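Local coordinates for outer membrane protein Omp121 (Bacteroides thetaiotaomicron, PDB 5FQ8) that probably takes up nutrients across the bacterial outer membrane as a TonB-dependent receptor, a transmembrane beta-barrel with a plug domain inside it, at residues A132-D137 / K292-A297; D137-T142 / T165-R170; D269-F274 / S296-H301. All blocks are in the same frame, centred on the assembly; numbering follows the deposited sequence.

Interaction 1: residues A132-D137 / K292-A297; sequences AINPDD and KYTFSA
K292 reaches from the barrel strand to the backbone of I133 and makes the hydrogen bond that joins the two segments: NZ donates to I133 O over 2.9 Å. The ammonium group sits above the carbonyl plane, 55° out of it, and so off the lone pairs. The lysine gets there by full extension, CG anti to the backbone N (chi1 -176°) and every later torsion close to trans. NZ also donates to N131 O and S58 O, and this buried charge is therefore met by three backbone carbonyls, whose dipoles should partly offset it.

Van der Waals contacts fill in around the bond. K292 CE rests 3.2 Å from A132 O, and the same oxygen is touched by the methyl of T294, CG2 standing 3.4 Å away. The hydroxyl branch of T294 turns to N134 instead, OG1 lying 3.9 Å from N134 CB. Further along the strand D137 OD2 comes within 4.1 Å of S296 CB, while the polar ends bond elsewhere: D137 OD1 in a salt bridge with R298, D137 OD2 in a hydrogen bond with S273 OG, and S296 OG with N313.

Bonds within 132-137 set the shape of the loop. N134 OD1 accepts from D136 N at 3.0 Å, which makes an Asx turn, and D137 N bonds to N134 O at 2.9 Å in the 3-10 segment. D136, which does not touch the strand, forms a salt bridge with R56 and a hydrogen bond with S258.

K292, T294 and S296 all point to the loop, while Y293 and F295 point away, and F295 packs on F388 of the second subunit. A plug-domain loop is thus held by inward-facing side chains of a barrel strand, as expected of the TonB-dependent receptor fold, in which a plug domain sits inside a beta-barrel.

Interaction 2: residues D137-T142 / T165-R170; sequences DVANMT and TTKSGR
V138 and T166 form an antiparallel non-hydrogen-bonded pair, and N140 and T165 a hydrogen-bonded one, with one extra residue between them on the first segment. A139 and N140 both donate to T165 O, at 2.7 Å from A139 N and 3.0 Å from N140 N, each in the carbonyl plane: a classic beta bulge. T165 N returns a bond to N140 O, and K167 N donates to D137 O at 2.9 Å, extending the pairing beyond the end of the strand.

The side chains of N140 and T165 share a face and cross obliquely, N140 ND2 lying 4.1 Å from T165 OG1; the amide donates instead to T142 OG1. K167 lays its extended chain alongside the other backbone. Its CG is 4.0 Å from A139 CB, CE is 3.6 Å from V138 O, and NZ ends in a hydrogen bond to D136 O. Without that chain, an alanine here would probably leave D136 O lacking its ammonium partner and remove the aliphatic chain that packs against A139 CB.

Backbone bonds thus carry the pairing, with one carbonyl serving two N-H groups at the bulge, while the lysine adds a charged donor that probably polarises the D136 carbonyl.

Interaction 3: residues D269-F274 / S296-H301; sequences DYYVSF and SARGSH. With KR0 (3-decanoyloxypropyl decanoate), chain Q.
S296 enters the pairing through its backbone, donating to S273 O and accepting from S273 N, while S273 OG, bonded to D137, lies 3.4 Å from S296 CB. The hydroxyl of S296, which also bonds to N313, receives R298 NE in the guanidinium plane at 3.2 Å. A297, on the opposite face, sets its methyl against V272 CG2 at 3.9 Å.

R298 exchanges two nearly straight backbone bonds with Y271, and their side chains then run side by side, pointing the same way. A bend at chi3 (-96°) turns one face of the guanidinium to Y271 CB and CG, its plane 29° from that of the ring, with NH2 3.3 Å from Y271 CD1. The bond to S296 and a salt bridge from NH2 to D137 fix its rotation. G299 has no side chain, and its CA meets the edge of the Y270 ring, 4.0 Å from CD1. At S300 the backbone pairs both ways with D269, S300 O taking D269 N at 3.0 Å, and CB lies against the D269 carboxylate.

A KR0 acyl chain lies over one face of F274. Y271 and R298 face the plug, whereas A297 and V272 pack on L312 and F388 of the second subunit. This antiparallel hairpin, the N-to-C directions of its two strand segments 174° apart, is one step in the barrel wall, which strand 252-264 continues beyond 268-280 and strand 306-320 beyond 289-303.

From the N terminus, the plug loop at 132-137 opens interaction 1, which closes only at 292-297 on the barrel wall. Interaction 2 begins at D137, the residue it shares with interaction 1, and closes the short loop to 165-170 within that long one, pairing two plug strands. Interaction 3 is in series with interaction 2; it opens at 269-274 inside the span of interaction 1 and runs past its far end, so the two overlap at S296 and A297. Interaction 1 thus ties plug to barrel, interaction 2 shapes the plug, and interaction 3 pairs two neighbouring strands of the wall. D137, shared by interactions 1 and 2, bonds to S273 and R298 of that hairpin.

Interaction 1: residues A132-D137 / K292-A297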
loop_
_atom_site.group_PDB
_atom_site.type_symbol
_atom_site.label_atom_id
_atom_site.label_comp_id
_atom_site.label_asym_id
_atom_site.label_seq_id
_atom_site.Cartn_x
_atom_site.Cartn_y
_atom_site.Cartn_z
ATOM N N ALA B 132 13.345 25.375 8.945
ATOM C CA ALA B 132 13.920 25.434 7.615
ATOM C C ALA B 132 14.639 26.737 7.371
ATOM O O ALA B 132 15.565 26.786 6.560
ATOM C CB ALA B 132 12.840 25.258 6.556
ATOM N N ILE B 133 14.208 27.802 8.036
ATOM C CA ILE B 133 14.849 29.085 7.851
ATOM C C ILE B 133 16.299 28.970 8.273
ATOM O O ILE B 133 16.638 28.212 9.187
ATOM C CB ILE B 133 14.084 30.166 8.630
ATOM C CG1 ILE B 133 14.713 31.523 8.427
ATOM C CG2 ILE B 133 14.089 29.879 10.077
ATOM C CD1 ILE B 133 13.826 32.604 8.874
ATOM N N ASN B 134 17.171 29.652 7.540
ATOM C CA ASN B 134 18.594 29.647 7.826
ATOM C C ASN B 134 18.906 30.798 8.769
ATOM O O ASN B 134 18.742 31.962 8.380
ATOM C CB ASN B 134 19.383 29.787 6.541
ATOM C CG ASN B 134 20.843 30.114 6.776
ATOM O OD1 ASN B 134 21.396 29.903 7.854
ATOM N ND2 ASN B 134 21.483 30.609 5.742
ATOM N N PRO B 135 19.378 30.534 9.982
ATOM C CA PRO B 135 19.614 31.630 10.929
ATOM C C PRO B 135 20.564 32.689 10.425
ATOM O O PRO B 135 20.370 33.868 10.744
ATOM C CB PRO B 135 20.178 30.907 12.154
ATOM C CG PRO B 135 20.673 29.603 11.643
ATOM C CD PRO B 135 19.802 29.236 10.519
ATOM N N ASP B 136 21.559 32.321 9.617
ATOM C CA ASP B 136 22.487 33.316 9.092
ATOM C C ASP B 136 21.794 34.394 8.270
ATOM O O ASP B 136 22.386 35.447 8.039
ATOM C CB ASP B 136 23.563 32.645 8.245
ATOM C CG ASP B 136 24.617 31.971 9.075
ATOM O OD1 ASP B 136 24.826 32.382 10.231
ATOM O OD2 ASP B 136 25.249 31.026 8.567
ATOM N N ASP B 137 20.560 34.174 7.831
ATOM C CA ASP B 137 19.836 35.166 7.051
ATOM C C ASP B 137 19.034 36.121 7.904
ATOM O O ASP B 137 18.415 37.035 7.357
ATOM C CB ASP B 137 18.863 34.491 6.086
ATOM C CG ASP B 137 19.530 33.966 4.854
ATOM O OD1 ASP B 137 20.567 34.526 4.450
ATOM O OD2 ASP B 137 18.998 32.992 4.284
ATOM N N LYS B 292 20.463 19.352 5.977
ATOM C CA LYS B 292 19.698 20.533 5.632
ATOM C C LYS B 292 20.428 21.259 4.515
ATOM O O LYS B 292 21.654 21.359 4.542
ATOM C CB LYS B 292 19.507 21.415 6.850
ATOM C CG LYS B 292 18.649 22.622 6.628
ATOM C CD LYS B 292 18.708 23.552 7.802
ATOM C CE LYS B 292 17.728 24.669 7.642
ATOM N NZ LYS B 292 17.796 25.636 8.742
ATOM N N TYR B 293 19.681 21.692 3.503
ATOM C CA TYR B 293 20.178 22.561 2.439
ATOM C C TYR B 293 19.150 23.653 2.209
ATOM O O TYR B 293 17.963 23.362 2.076
ATOM C CB TYR B 293 20.404 21.822 1.121
ATOM C CG TYR B 293 21.521 20.810 1.055
ATOM C CD1 TYR B 293 21.297 19.490 1.381
ATOM C CD2 TYR B 293 22.781 21.157 0.604
ATOM C CE1 TYR B 293 22.295 18.553 1.304
ATOM C CE2 TYR B 293 23.787 20.223 0.523
ATOM C CZ TYR B 293 23.535 18.920 0.876
ATOM O OH TYR B 293 24.520 17.966 0.808
ATOM N N THR B 294 19.589 24.896 2.150
ATOM C CA THR B 294 18.712 25.992 1.772
ATOM C C THR B 294 19.372 26.835 0.698
ATOM O O THR B 294 20.589 26.824 0.544
ATOM C CB THR B 294 18.377 26.893 2.954
ATOM O OG1 THR B 294 19.558 27.600 3.373
ATOM C CG2 THR B 294 17.854 26.063 4.091
ATOM N N PHE B 295 18.544 27.558 -0.050
ATOM C CA PHE B 295 18.996 28.552 -1.003
ATOM C C PHE B 295 18.001 29.692 -0.977
ATOM O O PHE B 295 16.803 29.449 -0.918
ATOM C CB PHE B 295 19.115 27.983 -2.413
ATOM C CG PHE B 295 19.668 28.960 -3.405
ATOM C CD1 PHE B 295 21.034 29.110 -3.548
ATOM C CD2 PHE B 295 18.825 29.747 -4.173
ATOM C CE1 PHE B 295 21.546 30.006 -4.432
ATOM C CE2 PHE B 295 19.333 30.643 -5.060
ATOM C CZ PHE B 295 20.698 30.775 -5.194
ATOM N N SER B 296 18.489 30.928 -0.993
ATOM C CA SER B 296 17.619 32.095 -0.941
ATOM C C SER B 296 18.122 33.177 -1.880
ATOM O O SER B 296 19.310 33.260 -2.178
ATOM C CB SER B 296 17.519 32.655 0.469
ATOM O OG SER B 296 16.750 33.841 0.476
ATOM N N ALA B 297 17.198 33.999 -2.351
ATOM C CA ALA B 297 17.520 35.101 -3.239
ATOM C C ALA B 297 16.483 36.174 -2.992
ATOM O O ALA B 297 15.296 35.923 -3.163
ATOM C CB ALA B 297 17.519 34.664 -4.694
#

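Interaction 2: residues D137-T142 / T165-R170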
loop_
_atom_site.group_PDB
_atom_site.type_symbol
_atom_site.label_atom_id
_atom_site.label_comp_id
_atom_site.label_asym_id
_atom_site.label_seq_id
_atom_site.Cartn_x
_atom_site.Cartn_y
_atom_site.Cartn_z
ATOM N N ASP B 137 20.560 34.174 7.831
ATOM C CA ASP B 137 19.836 35.166 7.051
ATOM C C ASP B 137 19.034 36.121 7.904
ATOM O O ASP B 137 18.415 37.035 7.357
ATOM C CB ASP B 137 18.863 34.491 6.086
ATOM C CG ASP B 137 19.530 33.966 4.854
ATOM O OD1 ASP B 137 20.567 34.526 4.450
ATOM O OD2 ASP B 137 18.998 32.992 4.284
ATOM N N VAL B 138 18.987 35.921 9.215
ATOM C CA VAL B 138 18.077 36.707 10.036
ATOM C C VAL B 138 18.749 38.012 10.427
ATOM O O VAL B 138 19.860 38.017 10.964
ATOM C CB VAL B 138 17.630 35.928 11.273
ATOM C CG1 VAL B 138 16.609 36.733 12.028
ATOM C CG2 VAL B 138 17.055 34.614 10.843
ATOM N N ALA B 139 18.083 39.121 10.141
ATOM C CA ALA B 139 18.546 40.390 10.671
ATOM C C ALA B 139 17.936 40.640 12.035
ATOM O O ALA B 139 18.645 40.831 13.025
ATOM C CB ALA B 139 18.200 41.521 9.709
ATOM N N ASN B 140 16.619 40.588 12.112
ATOM C CA ASN B 140 15.908 40.916 13.332
ATOM C C ASN B 140 14.762 39.938 13.539
ATOM O O ASN B 140 14.078 39.555 12.589
ATOM C CB ASN B 140 15.398 42.351 13.262
ATOM C CG ASN B 140 14.385 42.650 14.310
ATOM O OD1 ASN B 140 14.733 42.878 15.453
ATOM N ND2 ASN B 140 13.120 42.664 13.931
ATOM N N MET B 141 14.571 39.519 14.777
ATOM C CA MET B 141 13.404 38.750 15.166
ATOM C C MET B 141 12.682 39.489 16.268
ATOM O O MET B 141 13.289 39.844 17.273
ATOM C CB MET B 141 13.780 37.357 15.650
ATOM C CG MET B 141 12.672 36.683 16.418
ATOM S SD MET B 141 13.201 35.085 16.934
ATOM C CE MET B 141 13.825 34.478 15.403
ATOM N N THR B 142 11.389 39.687 16.096
ATOM C CA THR B 142 10.569 40.361 17.086
ATOM C C THR B 142 9.348 39.512 17.397
ATOM O O THR B 142 8.580 39.165 16.496
ATOM C CB THR B 142 10.162 41.732 16.586
ATOM O OG1 THR B 142 11.296 42.588 16.640
ATOM C CG2 THR B 142 9.063 42.310 17.431
ATOM N N THR B 165 12.848 39.146 10.313
ATOM C CA THR B 165 13.219 40.054 9.232
ATOM C C THR B 165 14.587 39.666 8.707
ATOM O O THR B 165 15.553 39.595 9.469
ATOM C CB THR B 165 13.218 41.511 9.684
ATOM O OG1 THR B 165 11.913 41.882 10.129
ATOM C CG2 THR B 165 13.582 42.395 8.542
ATOM N N THR B 166 14.667 39.416 7.414
ATOM C CA THR B 166 15.864 38.873 6.797
ATOM C C THR B 166 16.778 39.986 6.291
ATOM O O THR B 166 16.359 41.124 6.084
ATOM C CB THR B 166 15.454 37.941 5.665
ATOM O OG1 THR B 166 14.441 38.577 4.883
ATOM C CG2 THR B 166 14.871 36.678 6.223
ATOM N N LYS B 167 18.048 39.645 6.094
ATOM C CA LYS B 167 19.044 40.647 5.721
ATOM C C LYS B 167 18.848 41.119 4.287
ATOM O O LYS B 167 18.402 40.367 3.424
ATOM C CB LYS B 167 20.452 40.081 5.883
ATOM C CG LYS B 167 20.872 39.826 7.313
ATOM C CD LYS B 167 22.073 38.916 7.375
ATOM C CE LYS B 167 22.612 38.782 8.777
ATOM N NZ LYS B 167 23.824 37.926 8.845
ATOM N N SER B 168 19.193 42.381 4.036
ATOM C CA SER B 168 19.080 42.950 2.699
ATOM C C SER B 168 20.439 43.350 2.151
ATOM O O SER B 168 21.359 42.541 2.127
ATOM C CB SER B 168 18.148 44.151 2.701
ATOM O OG SER B 168 16.931 43.835 3.337
ATOM N N GLY B 169 20.582 44.601 1.719
ATOM C CA GLY B 169 21.713 45.019 0.927
ATOM C C GLY B 169 22.727 45.887 1.660
ATOM O O GLY B 169 22.522 46.359 2.773
ATOM N N ARG B 170 23.844 46.098 0.974
ATOM C CA ARG B 170 24.984 46.874 1.434
ATOM C C ARG B 170 24.724 48.396 1.152
ATOM O O ARG B 170 23.572 48.786 1.324
ATOM C CB ARG B 170 26.215 46.270 0.779
ATOM C CG ARG B 170 26.837 45.128 1.507
ATOM C CD ARG B 170 28.097 44.711 0.784
ATOM N NE ARG B 170 28.197 45.389 -0.505
ATOM C CZ ARG B 170 29.283 45.405 -1.271
ATOM N NH1 ARG B 170 30.383 44.780 -0.875
ATOM N NH2 ARG B 170 29.269 46.049 -2.435
#

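Interaction 3: residues D269-F274 / S296-H301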
loop_
_atom_site.group_PDB
_atom_site.type_symbol
_atom_site.label_atom_id
_atom_site.label_comp_id
_atom_site.label_asym_id
_atom_site.label_seq_id
_atom_site.Cartn_x
_atom_site.Cartn_y
_atom_site.Cartn_z
ATOM N N ASP B 269 18.673 46.600 -3.890
ATOM C CA ASP B 269 19.527 45.749 -3.075
ATOM C C ASP B 269 19.318 44.305 -3.492
ATOM O O ASP B 269 18.340 43.970 -4.157
ATOM C CB ASP B 269 19.261 45.925 -1.579
ATOM C CG ASP B 269 17.829 45.696 -1.214
ATOM O OD1 ASP B 269 17.402 44.545 -1.275
ATOM O OD2 ASP B 269 17.124 46.655 -0.857
ATOM N N TYR B 270 20.254 43.450 -3.098
ATOM C CA TYR B 270 20.252 42.073 -3.566
ATOM C C TYR B 270 20.992 41.206 -2.566
ATOM O O TYR B 270 22.142 41.497 -2.237
ATOM C CB TYR B 270 20.897 41.990 -4.936
ATOM C CG TYR B 270 20.563 40.750 -5.711
ATOM C CD1 TYR B 270 19.250 40.305 -5.817
ATOM C CD2 TYR B 270 21.555 40.039 -6.372
ATOM C CE1 TYR B 270 18.939 39.179 -6.536
ATOM C CE2 TYR B 270 21.254 38.906 -7.099
ATOM C CZ TYR B 270 19.944 38.483 -7.172
ATOM O OH TYR B 270 19.616 37.362 -7.885
ATOM N N TYR B 271 20.335 40.150 -2.087
ATOM C CA TYR B 271 20.917 39.190 -1.159
ATOM C C TYR B 271 20.684 37.787 -1.689
ATOM O O TYR B 271 19.599 37.482 -2.183
ATOM C CB TYR B 271 20.298 39.345 0.231
ATOM C CG TYR B 271 21.121 38.786 1.367
ATOM C CD1 TYR B 271 21.124 37.439 1.651
ATOM C CD2 TYR B 271 21.889 39.615 2.159
ATOM C CE1 TYR B 271 21.866 36.929 2.675
ATOM C CE2 TYR B 271 22.638 39.113 3.185
ATOM C CZ TYR B 271 22.622 37.764 3.443
ATOM O OH TYR B 271 23.364 37.243 4.480
ATOM N N VAL B 272 21.709 36.939 -1.614
ATOM C CA VAL B 272 21.626 35.551 -2.065
ATOM C C VAL B 272 22.490 34.700 -1.151
ATOM O O VAL B 272 23.669 35.002 -0.956
ATOM C CB VAL B 272 22.079 35.384 -3.527
ATOM C CG1 VAL B 272 22.194 33.922 -3.869
ATOM C CG2 VAL B 272 21.119 36.051 -4.461
ATOM N N SER B 273 21.918 33.629 -0.606
ATOM C CA SER B 273 22.570 32.836 0.427
ATOM C C SER B 273 22.369 31.349 0.186
ATOM O O SER B 273 21.500 30.930 -0.578
ATOM C CB SER B 273 22.020 33.179 1.799
ATOM O OG SER B 273 20.638 32.908 1.821
ATOM N N PHE B 274 23.170 30.554 0.885
ATOM C CA PHE B 274 23.141 29.104 0.802
ATOM C C PHE B 274 23.615 28.544 2.128
ATOM O O PHE B 274 24.579 29.043 2.699
ATOM C CB PHE B 274 24.036 28.598 -0.322
ATOM C CG PHE B 274 24.376 27.136 -0.227
ATOM C CD1 PHE B 274 23.520 26.182 -0.754
ATOM C CD2 PHE B 274 25.550 26.709 0.359
ATOM C CE1 PHE B 274 23.821 24.848 -0.695
ATOM C CE2 PHE B 274 25.849 25.365 0.422
ATOM C CZ PHE B 274 24.982 24.436 -0.103
ATOM N N SER B 296 18.489 30.928 -0.993
ATOM C CA SER B 296 17.619 32.095 -0.941
ATOM C C SER B 296 18.122 33.177 -1.880
ATOM O O SER B 296 19.310 33.260 -2.178
ATOM C CB SER B 296 17.519 32.655 0.469
ATOM O OG SER B 296 16.750 33.841 0.476
ATOM N N ALA B 297 17.198 33.999 -2.351
ATOM C CA ALA B 297 17.520 35.101 -3.239
ATOM C C ALA B 297 16.483 36.174 -2.992
ATOM O O ALA B 297 15.296 35.923 -3.163
ATOM C CB ALA B 297 17.519 34.664 -4.694
ATOM N N ARG B 298 16.921 37.343 -2.561
ATOM C CA ARG B 298 16.021 38.403 -2.162
ATOM C C ARG B 298 16.475 39.693 -2.807
ATOM O O ARG B 298 17.657 40.037 -2.750
ATOM C CB ARG B 298 15.986 38.547 -0.645
ATOM C CG ARG B 298 15.290 37.427 0.037
ATOM C CD ARG B 298 15.444 37.482 1.510
ATOM N NE ARG B 298 16.532 36.630 1.957
ATOM C CZ ARG B 298 17.484 37.029 2.778
ATOM N NH1 ARG B 298 17.477 38.268 3.228
ATOM N NH2 ARG B 298 18.439 36.196 3.144
ATOM N N GLY B 299 15.542 40.403 -3.408
ATOM C CA GLY B 299 15.860 41.647 -4.067
ATOM C C GLY B 299 14.734 42.640 -3.940
ATOM O O GLY B 299 13.577 42.284 -3.726
ATOM N N SER B 300 15.102 43.905 -4.098
ATOM C CA SER B 300 14.191 45.034 -4.089
ATOM C C SER B 300 14.745 46.075 -5.049
ATOM O O SER B 300 15.957 46.262 -5.126
ATOM C CB SER B 300 14.055 45.591 -2.677
ATOM O OG SER B 300 12.962 46.469 -2.576
ATOM N N HIS B 301 13.869 46.713 -5.811
ATOM C CA HIS B 301 14.266 47.758 -6.741
ATOM C C HIS B 301 13.240 48.867 -6.657
ATOM O O HIS B 301 12.040 48.597 -6.650
ATOM C CB HIS B 301 14.372 47.242 -8.177
ATOM C CG HIS B 301 14.961 48.227 -9.142
ATOM N ND1 HIS B 301 16.281 48.179 -9.540
ATOM C CD2 HIS B 301 14.409 49.275 -9.798
ATOM C CE1 HIS B 301 16.516 49.156 -10.397
ATOM N NE2 HIS B 301 15.398 49.836 -10.572
HETATM C C1 KR0 Q . 26.998 15.550 -9.483
HETATM O O1 KR0 Q . 27.632 16.537 -8.679
HETATM C C2 KR0 Q . 25.589 16.079 -9.679
HETATM C C3 KR0 Q . 24.864 16.225 -8.353
HETATM C C4 KR0 Q . 25.713 19.817 -3.223
HETATM O O4 KR0 Q . 25.137 17.435 -7.656
HETATM C C5 KR0 Q . 24.930 17.417 -6.215
HETATM C C6 KR0 Q . 26.672 20.882 -3.784
HETATM C C7 KR0 Q . 28.999 16.987 -8.866
HETATM C C8 KR0 Q . 26.436 22.250 -3.130
HETATM O O8 KR0 Q . 24.715 16.345 -5.691
HETATM C C9 KR0 Q . 27.307 23.407 -3.631
HETATM O O9 KR0 Q . 29.348 17.356 -9.971
HETATM C C10 KR0 Q . 24.961 18.678 -5.381
HETATM C C11 KR0 Q . 25.650 18.504 -4.021
HETATM C C12 KR0 Q . 29.964 17.011 -7.700
HETATM C C13 KR0 Q . 29.751 18.244 -6.828
HETATM C C14 KR0 Q . 26.933 24.707 -2.912
HETATM C C15 KR0 Q . 27.360 25.984 -3.630
HETATM C C16 KR0 Q . 26.293 27.050 -3.519
HETATM C C17 KR0 Q . 30.406 19.492 -7.406
HETATM C C18 KR0 Q . 29.558 20.730 -7.131
HETATM C C19 KR0 Q . 30.147 21.625 -6.042
HETATM C C20 KR0 Q . 30.853 22.852 -6.627
HETATM C C21 KR0 Q . 31.076 23.961 -5.598
HETATM C C22 KR0 Q . 31.786 25.166 -6.213
HETATM C C23 KR0 Q . 31.957 26.343 -5.266
#